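Local coordinates for protein aldose-aldose oxidoreductase (Caulobacter crescentus, PDB 5A04) that probably catalyses NADP(H)-dependent hydride transfer between aldose sugars, oxidising one and reducing another, and is held here with NADPH and glucose, at residues T159-T164 and P263-Q268; G166-W171 and D215-E220; I186-L191 and L318-V323. All blocks are in the same frame, centred on the assembly; numbering follows the deposited sequence.

Contact 1: T159-T164 and P263-Q268. With BGC (beta-D-glucopyranose), chain H; NDP (NADPH dihydro-nicotinamide-adenine-dinucleotide phosphate), chain G.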
# COMPACT_ATOMS: atom_id res chain seq x y z
N THR A 159 0.31 -3.50 3.27
CA THR A 159 0.47 -3.31 4.70
C THR A 159 1.50 -2.22 5.00
O THR A 159 2.59 -2.17 4.40
CB THR A 159 0.85 -4.65 5.41
OG1 THR A 159 1.07 -4.43 6.81
CG2 THR A 159 2.12 -5.30 4.80
N ASP A 160 1.11 -1.32 5.90
CA ASP A 160 1.90 -0.14 6.24
C ASP A 160 2.14 -0.11 7.75
O ASP A 160 1.19 -0.19 8.52
CB ASP A 160 1.18 1.15 5.85
CG ASP A 160 0.75 1.18 4.40
OD1 ASP A 160 1.43 0.55 3.55
OD2 ASP A 160 -0.27 1.85 4.10
N HIS A 161 3.40 -0.00 8.15
CA HIS A 161 3.73 0.16 9.56
C HIS A 161 4.78 1.25 9.74
O HIS A 161 5.83 1.23 9.10
CB HIS A 161 4.24 -1.15 10.18
CG HIS A 161 3.15 -2.14 10.47
ND1 HIS A 161 2.66 -3.01 9.52
CD2 HIS A 161 2.44 -2.39 11.60
CE1 HIS A 161 1.71 -3.75 10.05
NE2 HIS A 161 1.56 -3.40 11.32
N GLY A 162 4.50 2.18 10.64
CA GLY A 162 5.43 3.26 10.90
C GLY A 162 4.95 4.09 12.07
O GLY A 162 3.76 4.06 12.43
N PHE A 163 5.87 4.83 12.68
CA PHE A 163 5.47 5.85 13.63
C PHE A 163 6.48 6.99 13.55
O PHE A 163 7.58 6.82 13.03
CB PHE A 163 5.35 5.31 15.06
CG PHE A 163 6.66 4.91 15.70
CD1 PHE A 163 7.22 3.66 15.47
CD2 PHE A 163 7.31 5.77 16.58
CE1 PHE A 163 8.41 3.29 16.08
CE2 PHE A 163 8.51 5.42 17.19
CZ PHE A 163 9.05 4.17 16.94
N THR A 164 6.08 8.16 14.02
CA THR A 164 6.95 9.31 13.97
C THR A 164 7.87 9.28 15.16
O THR A 164 7.51 9.71 16.25
CB THR A 164 6.13 10.62 13.97
OG1 THR A 164 5.12 10.54 14.99
CG2 THR A 164 5.43 10.78 12.64
N PRO A 263 -6.37 0.04 13.30
CA PRO A 263 -4.99 -0.44 13.43
C PRO A 263 -4.91 -1.97 13.47
O PRO A 263 -5.84 -2.61 13.94
CB PRO A 263 -4.54 0.16 14.77
CG PRO A 263 -5.81 0.20 15.58
CD PRO A 263 -6.88 0.60 14.58
N ALA A 264 -3.81 -2.53 12.99
CA ALA A 264 -3.70 -3.98 12.88
C ALA A 264 -2.89 -4.63 14.01
O ALA A 264 -3.27 -5.69 14.52
CB ALA A 264 -3.06 -4.35 11.52
N THR A 265 -1.77 -4.02 14.40
CA THR A 265 -0.83 -4.71 15.30
C THR A 265 -0.49 -3.83 16.50
O THR A 265 0.57 -3.94 17.12
CB THR A 265 0.46 -5.10 14.54
OG1 THR A 265 1.10 -3.92 14.05
CG2 THR A 265 0.13 -6.03 13.35
N SER A 266 -1.42 -2.95 16.82
CA SER A 266 -1.28 -2.07 17.98
C SER A 266 -1.52 -2.84 19.28
O SER A 266 -1.94 -4.00 19.25
CB SER A 266 -2.26 -0.92 17.85
OG SER A 266 -3.55 -1.43 17.58
N TYR A 267 -1.25 -2.22 20.42
CA TYR A 267 -1.46 -2.88 21.71
C TYR A 267 -2.95 -3.14 21.96
O TYR A 267 -3.33 -4.14 22.57
CB TYR A 267 -0.87 -2.03 22.85
CG TYR A 267 0.62 -1.75 22.76
CD1 TYR A 267 1.50 -2.64 22.12
CD2 TYR A 267 1.17 -0.61 23.33
CE1 TYR A 267 2.86 -2.38 22.05
CE2 TYR A 267 2.53 -0.34 23.26
CZ TYR A 267 3.37 -1.23 22.62
OH TYR A 267 4.72 -0.97 22.54
N GLN A 268 -3.78 -2.21 21.50
CA GLN A 268 -5.22 -2.37 21.56
C GLN A 268 -5.87 -1.54 20.45
O GLN A 268 -5.19 -0.82 19.72
CB GLN A 268 -5.76 -1.93 22.93
CG GLN A 268 -5.29 -0.54 23.34
CD GLN A 268 -5.71 -0.17 24.76
OE1 GLN A 268 -6.41 -0.92 25.44
NE2 GLN A 268 -5.28 1.00 25.22
C2 BGC H . 8.12 -1.36 18.32
C3 BGC H . 7.72 -0.02 18.95
C4 BGC H . 6.37 0.40 18.45
C5 BGC H . 5.34 -0.71 18.62
C6 BGC H . 4.03 -0.32 17.89
C1 BGC H . 7.05 -2.30 18.65
O1 BGC H . 7.42 -3.61 18.22
O2 BGC H . 9.37 -1.76 18.87
O3 BGC H . 8.71 0.93 18.58
O4 BGC H . 5.94 1.56 19.15
O5 BGC H . 5.81 -1.91 18.05
O6 BGC H . 2.99 -1.25 18.19
PA NDP G . 13.60 0.73 26.18
O1A NDP G . 14.75 1.59 25.76
O2A NDP G . 12.34 1.38 26.66
O5B NDP G . 14.08 -0.35 27.33
C5B NDP G . 15.27 -0.97 26.91
C4B NDP G . 15.88 -1.55 28.19
O4B NDP G . 16.93 -2.47 27.87
C3B NDP G . 16.51 -0.42 29.03
O3B NDP G . 15.57 0.18 29.87
C2B NDP G . 17.49 -1.22 29.90
O2B NDP G . 16.89 -1.81 30.90
C1B NDP G . 17.90 -2.38 28.90
N9A NDP G . 19.22 -2.17 28.31
C8A NDP G . 20.33 -3.00 28.43
N7A NDP G . 21.42 -2.52 27.80
C5A NDP G . 21.00 -1.31 27.24
C6A NDP G . 21.66 -0.34 26.47
N6A NDP G . 22.98 -0.52 26.13
N1A NDP G . 21.02 0.78 26.03
C2A NDP G . 19.69 0.88 26.41
N3A NDP G . 18.93 0.05 27.13
C4A NDP G . 19.62 -1.06 27.55
O3 NDP G . 13.32 -0.12 24.78
PN NDP G . 11.86 -0.81 24.63
O1N NDP G . 11.45 -1.58 25.82
O2N NDP G . 10.91 -0.01 23.77
O5D NDP G . 12.29 -2.05 23.46
C5D NDP G . 13.13 -3.04 23.98
C4D NDP G . 12.96 -4.30 23.08
O4D NDP G . 11.54 -4.64 23.03
C3D NDP G . 13.39 -4.01 21.59
O3D NDP G . 13.96 -5.20 21.01
C2D NDP G . 12.07 -3.71 20.90
O2D NDP G . 12.07 -4.09 19.54
C1D NDP G . 11.10 -4.67 21.69
N1N NDP G . 9.74 -4.13 21.69
C2N NDP G . 8.68 -4.93 21.28
C3N NDP G . 7.42 -4.42 21.32
C7N NDP G . 6.30 -5.25 20.89
O7N NDP G . 5.15 -4.79 20.74
N7N NDP G . 6.51 -6.60 20.64
C4N NDP G . 7.12 -3.03 21.78
C5N NDP G . 8.31 -2.26 22.15
C6N NDP G . 9.53 -2.80 22.11
P2B NDP G . 17.70 -1.84 32.42
O1X NDP G . 19.03 -2.42 32.02
O2X NDP G . 17.67 -0.37 32.73
O3X NDP G . 16.79 -2.74 33.26

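Contact 2: G166-W171 and D215-E220. With NDP (NADPH dihydro-nicotinamide-adenine-dinucleotide phosphate), chain G; SO4 (sulfate ion), chain J.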
# COMPACT_ATOMS: atom_id res chain seq x y z
N GLY A 166 10.87 10.02 17.84
CA GLY A 166 11.21 11.31 18.42
C GLY A 166 12.68 11.56 18.72
O GLY A 166 13.44 12.00 17.86
N ASP A 167 13.07 11.28 19.96
CA ASP A 167 14.40 11.62 20.48
C ASP A 167 15.54 11.01 19.66
O ASP A 167 15.70 9.80 19.65
CB ASP A 167 14.51 11.16 21.94
CG ASP A 167 15.79 11.61 22.62
OD1 ASP A 167 16.70 12.15 21.96
OD2 ASP A 167 15.88 11.41 23.85
N PRO A 168 16.36 11.85 19.01
CA PRO A 168 17.46 11.35 18.17
C PRO A 168 18.51 10.53 18.94
O PRO A 168 19.25 9.78 18.32
CB PRO A 168 18.09 12.63 17.61
CG PRO A 168 17.05 13.68 17.75
CD PRO A 168 16.28 13.32 18.99
N LYS A 169 18.54 10.66 20.27
CA LYS A 169 19.57 10.00 21.08
C LYS A 169 19.22 8.58 21.50
O LYS A 169 20.04 7.88 22.09
CB LYS A 169 19.84 10.83 22.34
CG LYS A 169 20.50 12.17 22.06
CD LYS A 169 20.73 12.95 23.35
CE LYS A 169 21.39 14.29 23.06
NZ LYS A 169 21.59 15.10 24.30
N GLN A 170 18.00 8.14 21.20
CA GLN A 170 17.54 6.85 21.69
C GLN A 170 18.19 5.69 20.93
O GLN A 170 18.66 5.86 19.80
CB GLN A 170 16.02 6.75 21.57
CG GLN A 170 15.53 6.63 20.14
CD GLN A 170 14.02 6.70 20.07
OE1 GLN A 170 13.34 5.69 20.28
NE2 GLN A 170 13.49 7.89 19.79
N TRP A 171 18.20 4.51 21.54
CA TRP A 171 18.96 3.39 20.96
C TRP A 171 18.42 2.96 19.60
O TRP A 171 19.18 2.48 18.76
CB TRP A 171 19.01 2.18 21.91
CG TRP A 171 17.71 1.47 22.14
CD1 TRP A 171 16.89 1.62 23.23
CD2 TRP A 171 17.09 0.49 21.30
NE1 TRP A 171 15.80 0.80 23.11
CE2 TRP A 171 15.88 0.11 21.93
CE3 TRP A 171 17.42 -0.08 20.06
CZ2 TRP A 171 15.02 -0.83 21.37
CZ3 TRP A 171 16.56 -1.01 19.51
CH2 TRP A 171 15.36 -1.38 20.16
N ASP A 215 18.22 15.26 8.68
CA ASP A 215 17.39 15.10 9.87
C ASP A 215 18.26 14.56 11.00
O ASP A 215 18.97 13.56 10.83
CB ASP A 215 16.22 14.16 9.56
CG ASP A 215 15.14 14.19 10.63
OD1 ASP A 215 15.45 14.06 11.83
OD2 ASP A 215 13.95 14.29 10.24
N PRO A 216 18.24 15.23 12.16
CA PRO A 216 19.07 14.79 13.29
C PRO A 216 18.76 13.37 13.77
O PRO A 216 19.57 12.77 14.46
CB PRO A 216 18.76 15.82 14.39
CG PRO A 216 17.62 16.63 13.89
CD PRO A 216 17.58 16.52 12.42
N ARG A 217 17.60 12.85 13.40
CA ARG A 217 17.23 11.49 13.80
C ARG A 217 17.94 10.42 12.97
O ARG A 217 18.09 9.28 13.41
CB ARG A 217 15.72 11.28 13.66
CG ARG A 217 14.88 12.07 14.64
CD ARG A 217 13.39 11.89 14.30
NE ARG A 217 13.03 12.55 13.05
CZ ARG A 217 11.85 12.44 12.44
NH1 ARG A 217 10.89 11.68 12.95
NH2 ARG A 217 11.63 13.10 11.30
N PHE A 218 18.36 10.78 11.76
CA PHE A 218 18.66 9.75 10.76
C PHE A 218 20.09 9.83 10.22
O PHE A 218 20.31 9.66 9.03
CB PHE A 218 17.65 9.84 9.61
CG PHE A 218 16.20 9.68 10.05
CD1 PHE A 218 15.80 8.59 10.80
CD2 PHE A 218 15.26 10.64 9.70
CE1 PHE A 218 14.47 8.45 11.20
CE2 PHE A 218 13.93 10.51 10.10
CZ PHE A 218 13.53 9.42 10.84
N GLY A 219 21.05 10.06 11.10
CA GLY A 219 22.45 10.05 10.71
C GLY A 219 22.97 8.64 10.51
O GLY A 219 23.94 8.42 9.78
N GLU A 220 22.33 7.66 11.16
CA GLU A 220 22.89 6.31 11.17
C GLU A 220 21.99 5.23 10.57
O GLU A 220 22.48 4.27 9.99
CB GLU A 220 23.27 5.89 12.59
CG GLU A 220 24.27 6.83 13.23
CD GLU A 220 24.97 6.22 14.42
OE1 GLU A 220 24.68 5.06 14.77
OE2 GLU A 220 25.83 6.92 14.99
PA NDP G . 13.60 0.73 26.18
O1A NDP G . 14.75 1.59 25.76
O2A NDP G . 12.34 1.38 26.66
O5B NDP G . 14.08 -0.35 27.33
C5B NDP G . 15.27 -0.97 26.91
C4B NDP G . 15.88 -1.55 28.19
O4B NDP G . 16.93 -2.47 27.87
C3B NDP G . 16.51 -0.42 29.03
O3B NDP G . 15.57 0.18 29.87
C2B NDP G . 17.49 -1.22 29.90
O2B NDP G . 16.89 -1.81 30.90
C1B NDP G . 17.90 -2.38 28.90
N9A NDP G . 19.22 -2.17 28.31
C8A NDP G . 20.33 -3.00 28.43
N7A NDP G . 21.42 -2.52 27.80
C5A NDP G . 21.00 -1.31 27.24
C6A NDP G . 21.66 -0.34 26.47
N6A NDP G . 22.98 -0.52 26.13
N1A NDP G . 21.02 0.78 26.03
C2A NDP G . 19.69 0.88 26.41
N3A NDP G . 18.93 0.05 27.13
C4A NDP G . 19.62 -1.06 27.55
O3 NDP G . 13.32 -0.12 24.78
PN NDP G . 11.86 -0.81 24.63
O1N NDP G . 11.45 -1.58 25.82
O2N NDP G . 10.91 -0.01 23.77
O5D NDP G . 12.29 -2.05 23.46
C5D NDP G . 13.13 -3.04 23.98
C4D NDP G . 12.96 -4.30 23.08
O4D NDP G . 11.54 -4.64 23.03
C3D NDP G . 13.39 -4.01 21.59
O3D NDP G . 13.96 -5.20 21.01
C2D NDP G . 12.07 -3.71 20.90
O2D NDP G . 12.07 -4.09 19.54
C1D NDP G . 11.10 -4.67 21.69
N1N NDP G . 9.74 -4.13 21.69
C2N NDP G . 8.68 -4.93 21.28
C3N NDP G . 7.42 -4.42 21.32
C7N NDP G . 6.30 -5.25 20.89
O7N NDP G . 5.15 -4.79 20.74
N7N NDP G . 6.51 -6.60 20.64
C4N NDP G . 7.12 -3.03 21.78
C5N NDP G . 8.31 -2.26 22.15
C6N NDP G . 9.53 -2.80 22.11
P2B NDP G . 17.70 -1.84 32.42
O1X NDP G . 19.03 -2.42 32.02
O2X NDP G . 17.67 -0.37 32.73
O3X NDP G . 16.79 -2.74 33.26
S SO4 J . 9.89 8.94 21.18
O1 SO4 J . 10.42 8.18 20.04
O2 SO4 J . 8.75 9.74 20.72
O3 SO4 J . 9.44 8.00 22.20
O4 SO4 J . 10.92 9.82 21.73

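Contact 3: I186-L191 and L318-V323. With BGC (beta-D-glucopyranose), chain H; NDP (NADPH dihydro-nicotinamide-adenine-dinucleotide phosphate), chain G.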
# COMPACT_ATOMS: atom_id res chain seq x y z
N ILE A 186 9.72 -1.54 13.20
CA ILE A 186 8.29 -1.43 12.98
C ILE A 186 7.92 -2.01 11.62
O ILE A 186 6.87 -2.64 11.46
CB ILE A 186 7.84 0.07 13.14
CG1 ILE A 186 6.34 0.20 12.93
CG2 ILE A 186 8.63 1.02 12.25
CD1 ILE A 186 5.54 -0.61 13.92
N GLY A 187 8.79 -1.84 10.63
CA GLY A 187 8.55 -2.41 9.32
C GLY A 187 8.49 -3.93 9.35
O GLY A 187 7.82 -4.55 8.52
N ILE A 188 9.18 -4.52 10.32
CA ILE A 188 9.12 -5.97 10.49
C ILE A 188 7.67 -6.46 10.69
O ILE A 188 7.35 -7.60 10.33
CB ILE A 188 10.02 -6.39 11.68
CG1 ILE A 188 10.17 -7.92 11.74
CG2 ILE A 188 9.48 -5.80 12.99
CD1 ILE A 188 11.30 -8.37 12.66
N TYR A 189 6.78 -5.62 11.23
CA TYR A 189 5.38 -6.05 11.32
C TYR A 189 4.72 -6.21 9.95
O TYR A 189 3.87 -7.08 9.76
CB TYR A 189 4.55 -5.07 12.17
CG TYR A 189 4.86 -5.13 13.65
CD1 TYR A 189 5.86 -4.32 14.19
CD2 TYR A 189 4.16 -5.97 14.50
CE1 TYR A 189 6.15 -4.36 15.55
CE2 TYR A 189 4.43 -6.01 15.85
CZ TYR A 189 5.43 -5.21 16.37
OH TYR A 189 5.71 -5.25 17.72
N SER A 190 5.09 -5.36 9.00
CA SER A 190 4.57 -5.49 7.64
C SER A 190 5.04 -6.80 7.01
O SER A 190 4.27 -7.51 6.36
CB SER A 190 5.02 -4.31 6.76
OG SER A 190 4.50 -3.08 7.24
N LEU A 191 6.33 -7.08 7.17
CA LEU A 191 6.91 -8.31 6.64
C LEU A 191 6.31 -9.55 7.29
O LEU A 191 5.91 -10.50 6.60
CB LEU A 191 8.43 -8.27 6.87
CG LEU A 191 9.18 -9.59 6.71
CD1 LEU A 191 9.01 -10.10 5.27
CD2 LEU A 191 10.65 -9.36 7.06
N LEU A 318 14.17 -16.00 12.31
CA LEU A 318 15.24 -16.15 11.32
C LEU A 318 14.72 -15.88 9.91
O LEU A 318 15.38 -15.23 9.10
CB LEU A 318 15.84 -17.55 11.41
CG LEU A 318 16.78 -18.01 10.29
CD1 LEU A 318 18.03 -17.13 10.19
CD2 LEU A 318 17.17 -19.47 10.52
N LYS A 319 13.54 -16.39 9.61
CA LYS A 319 12.95 -16.19 8.29
C LYS A 319 12.71 -14.71 8.03
O LYS A 319 12.94 -14.22 6.91
CB LYS A 319 11.65 -16.99 8.16
CG LYS A 319 11.87 -18.48 7.89
CD LYS A 319 10.59 -19.26 8.10
CE LYS A 319 10.80 -20.74 7.83
NZ LYS A 319 9.59 -21.51 8.24
N ASP A 320 12.30 -13.97 9.06
CA ASP A 320 12.16 -12.52 8.89
C ASP A 320 13.52 -11.87 8.60
O ASP A 320 13.62 -11.05 7.69
CB ASP A 320 11.52 -11.87 10.12
CG ASP A 320 10.00 -11.89 10.07
OD1 ASP A 320 9.43 -12.21 9.01
OD2 ASP A 320 9.38 -11.55 11.10
N LEU A 321 14.55 -12.24 9.36
CA LEU A 321 15.86 -11.61 9.17
C LEU A 321 16.40 -11.91 7.78
O LEU A 321 17.09 -11.07 7.20
CB LEU A 321 16.88 -12.04 10.23
CG LEU A 321 17.14 -10.99 11.32
CD1 LEU A 321 17.66 -9.68 10.73
CD2 LEU A 321 15.85 -10.76 12.14
N ARG A 322 16.12 -13.10 7.27
CA ARG A 322 16.54 -13.46 5.91
C ARG A 322 15.95 -12.49 4.88
O ARG A 322 16.66 -12.03 3.97
CB ARG A 322 16.10 -14.89 5.55
CG ARG A 322 16.90 -16.01 6.20
CD ARG A 322 16.34 -17.38 5.78
NE ARG A 322 17.16 -18.48 6.27
CZ ARG A 322 16.68 -19.69 6.59
NH1 ARG A 322 15.38 -19.94 6.49
NH2 ARG A 322 17.51 -20.63 7.03
N VAL A 323 14.67 -12.18 5.02
CA VAL A 323 14.02 -11.27 4.09
C VAL A 323 14.49 -9.84 4.33
O VAL A 323 14.69 -9.08 3.39
CB VAL A 323 12.48 -11.34 4.19
CG1 VAL A 323 11.86 -10.47 3.11
CG2 VAL A 323 12.02 -12.79 4.04
C2 BGC H . 8.12 -1.36 18.32
C3 BGC H . 7.72 -0.02 18.95
C4 BGC H . 6.37 0.40 18.45
C5 BGC H . 5.34 -0.71 18.62
C6 BGC H . 4.03 -0.32 17.89
C1 BGC H . 7.05 -2.30 18.65
O1 BGC H . 7.42 -3.61 18.22
O2 BGC H . 9.37 -1.76 18.87
O3 BGC H . 8.71 0.93 18.58
O4 BGC H . 5.94 1.56 19.15
O5 BGC H . 5.81 -1.91 18.05
O6 BGC H . 2.99 -1.25 18.19
PA NDP G . 13.60 0.73 26.18
O1A NDP G . 14.75 1.59 25.76
O2A NDP G . 12.34 1.38 26.66
O5B NDP G . 14.08 -0.35 27.33
C5B NDP G . 15.27 -0.97 26.91
C4B NDP G . 15.88 -1.55 28.19
O4B NDP G . 16.93 -2.47 27.87
C3B NDP G . 16.51 -0.42 29.03
O3B NDP G . 15.57 0.18 29.87
C2B NDP G . 17.49 -1.22 29.90
O2B NDP G . 16.89 -1.81 30.90
C1B NDP G . 17.90 -2.38 28.90
N9A NDP G . 19.22 -2.17 28.31
C8A NDP G . 20.33 -3.00 28.43
N7A NDP G . 21.42 -2.52 27.80
C5A NDP G . 21.00 -1.31 27.24
C6A NDP G . 21.66 -0.34 26.47
N6A NDP G . 22.98 -0.52 26.13
N1A NDP G . 21.02 0.78 26.03
C2A NDP G . 19.69 0.88 26.41
N3A NDP G . 18.93 0.05 27.13
C4A NDP G . 19.62 -1.06 27.55
O3 NDP G . 13.32 -0.12 24.78
PN NDP G . 11.86 -0.81 24.63
O1N NDP G . 11.45 -1.58 25.82
O2N NDP G . 10.91 -0.01 23.77
O5D NDP G . 12.29 -2.05 23.46
C5D NDP G . 13.13 -3.04 23.98
C4D NDP G . 12.96 -4.30 23.08
O4D NDP G . 11.54 -4.64 23.03
C3D NDP G . 13.39 -4.01 21.59
O3D NDP G . 13.96 -5.20 21.01
C2D NDP G . 12.07 -3.71 20.90
O2D NDP G . 12.07 -4.09 19.54
C1D NDP G . 11.10 -4.67 21.69
N1N NDP G . 9.74 -4.13 21.69
C2N NDP G . 8.68 -4.93 21.28
C3N NDP G . 7.42 -4.42 21.32
C7N NDP G . 6.30 -5.25 20.89
O7N NDP G . 5.15 -4.79 20.74
N7N NDP G . 6.51 -6.60 20.64
C4N NDP G . 7.12 -3.03 21.78
C5N NDP G . 8.31 -2.26 22.15
C6N NDP G . 9.53 -2.80 22.11
P2B NDP G . 17.70 -1.84 32.42
O1X NDP G . 19.03 -2.42 32.02
O2X NDP G . 17.67 -0.37 32.73
O3X NDP G . 16.79 -2.74 33.26

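Contact 1: T159-T164 and P263-Q268
The imidazole of His161 meets Thr265 at its edge, near the ring plane: NE2 lies 2.8 Å from Thr265 OG1 in a hydrogen bond that either atom could donate. Two other rings face the ligands. Glucose O4 stands 4.3 Å above the plane of the Phe163 ring, offset toward its rim, while CE1 of Phe163 comes within 3.5 Å of glucose O3. Tyr267 receives NADPH O7N at its edge, in the ring plane, and Tyr267 OH reaches to 3.3 Å from C4N, the hydride-carrying carbon of NADPH. Threonine suits the bridge: with chi1 at 61°, OG1 sits between the backbone N and the carbonyl carbon and meets the histidine, while methyl CG2 packs beside the same ring nitrogen. Histidine suits its place because its two nitrogens find separate partners, NE2 meeting Thr265 and ND1 bonded to Ser190 OG, which together hold the ring's rotation. Phe163, Thr265 and Tyr267 belong to the glucose pocket, and Tyr267 also lines that of NADPH, so the His161-Thr265 bond ties strand to pocket loop. The contact joins strand 156-162 to the loop after strand 257-261, with helix 182-198 packed against both and Tyr267 touching helix 16-22.

Contact 2: G166-W171 and D215-E220
Pro168 presses its ring against Pro216 and Arg217, the close-packed part of a shallow surface contact. Its CB lies 3.5 Å from Pro216 O and its CG 4.1 Å from Arg217 CG, while Gly166 O rests 3.5 Å from Arg217 CG. No hydrogen bond crosses the interface. Proline suits such a spot, being compact, rigid and fit for a turn. On the looser side, Lys169 and Asp167 direct their CB atoms away from the partner loop, and a sulfate, probably from the crystallisation liquor, is bound by the amides of Gly166 and Asp167 and by Gln170 NE2. Arg217, bent at chi3 (-70°), turns back to grip the Asp215 carboxylate side-on, NE to OD1 and NH2 to OD2 (2.8 Å), both on the syn side, and Phe218 CE2 lies against one face of the guanidinium, toward its rim. NH1 bonds to Ile165 O. With an alanine here, the Asp215 carboxylate would probably lose its charged mate and a gap open beside Pro168. Farther on, Trp171 NE1 donates to NADPH O1A (3.0 Å) and O3. Two type I turns meet here, each opened by an aspartate that also forms an Asx turn, OD1 accepting from the backbone N two residues on (Lys169, Arg217).

Contact 3: I186-L191 and L318-V323
Apolar packing comes first: Leu191 CD1 meets Val323 CG1 at 3.6 Å, the two side chains crossing obliquely. Both are branched aliphatic residues that fill a buried helix-helix seam without leaving a polar group to satisfy. Leu191 reaches across because its CG is anti to the backbone N (chi1 165°), which carries both methyls toward the other helix.

A second kind of contact sets aliphatic carbon against oxygen. Leu191 and Asp320 run alongside each other, pointing opposite ways, with Leu191 CG 3.5 Å from Asp320 OD1 and Leu191 CD2 3.5 Å from Asp320 O. Ile188 lies crosswise, its CG1 3.8 Å from Asp320 OD2. The buried aspartate is probably tolerated because OD1 forms a salt bridge with Arg195 and OD2 accepts from Asn192 ND2, both on the same helix as Leu191.

Tyr189 takes no part in the seam: its CB points away from helix 314-333, and its OH is hydrogen-bonded to glucose O1, at a modelled length too short to be trusted. NADPH O7N lies 3.1 Å from Tyr189 OH.

This is buried helix-on-helix packing of the C-terminal alpha/beta region, in which one helix also carries a residue of both ligand pockets. The segments pass nearly perpendicular, at 103°, with axes 10.6 Å apart. Strand 224-230 backs Leu191 and Val323 through Leu229, helix 110-123 packs on Leu318 and Leu321, and strand 156-162 meets Ile186 and Ser190.

From the N terminus, the Rossmann-fold region comes first and all three contacts follow in the C-terminal alpha/beta region. The chain lays down 159-164, then 166-171 almost at once, then helix segment 186-191. Contact 2 closes first, when 215-220 returns to 166-171; contact 1 closes around it with 263-268, so the smaller loop lies wholly within the larger. Contact 3 starts inside both loops and ends beyond them at 318-323, crossing each. Contacts 1 and 3 touch directly, joining sheet, sugar-lining loop and helices, whereas contacts 2 and 3 stay about 9 Å apart at their nearest atoms. All three reach NADPH, and contacts 1 and 3 also reach glucose.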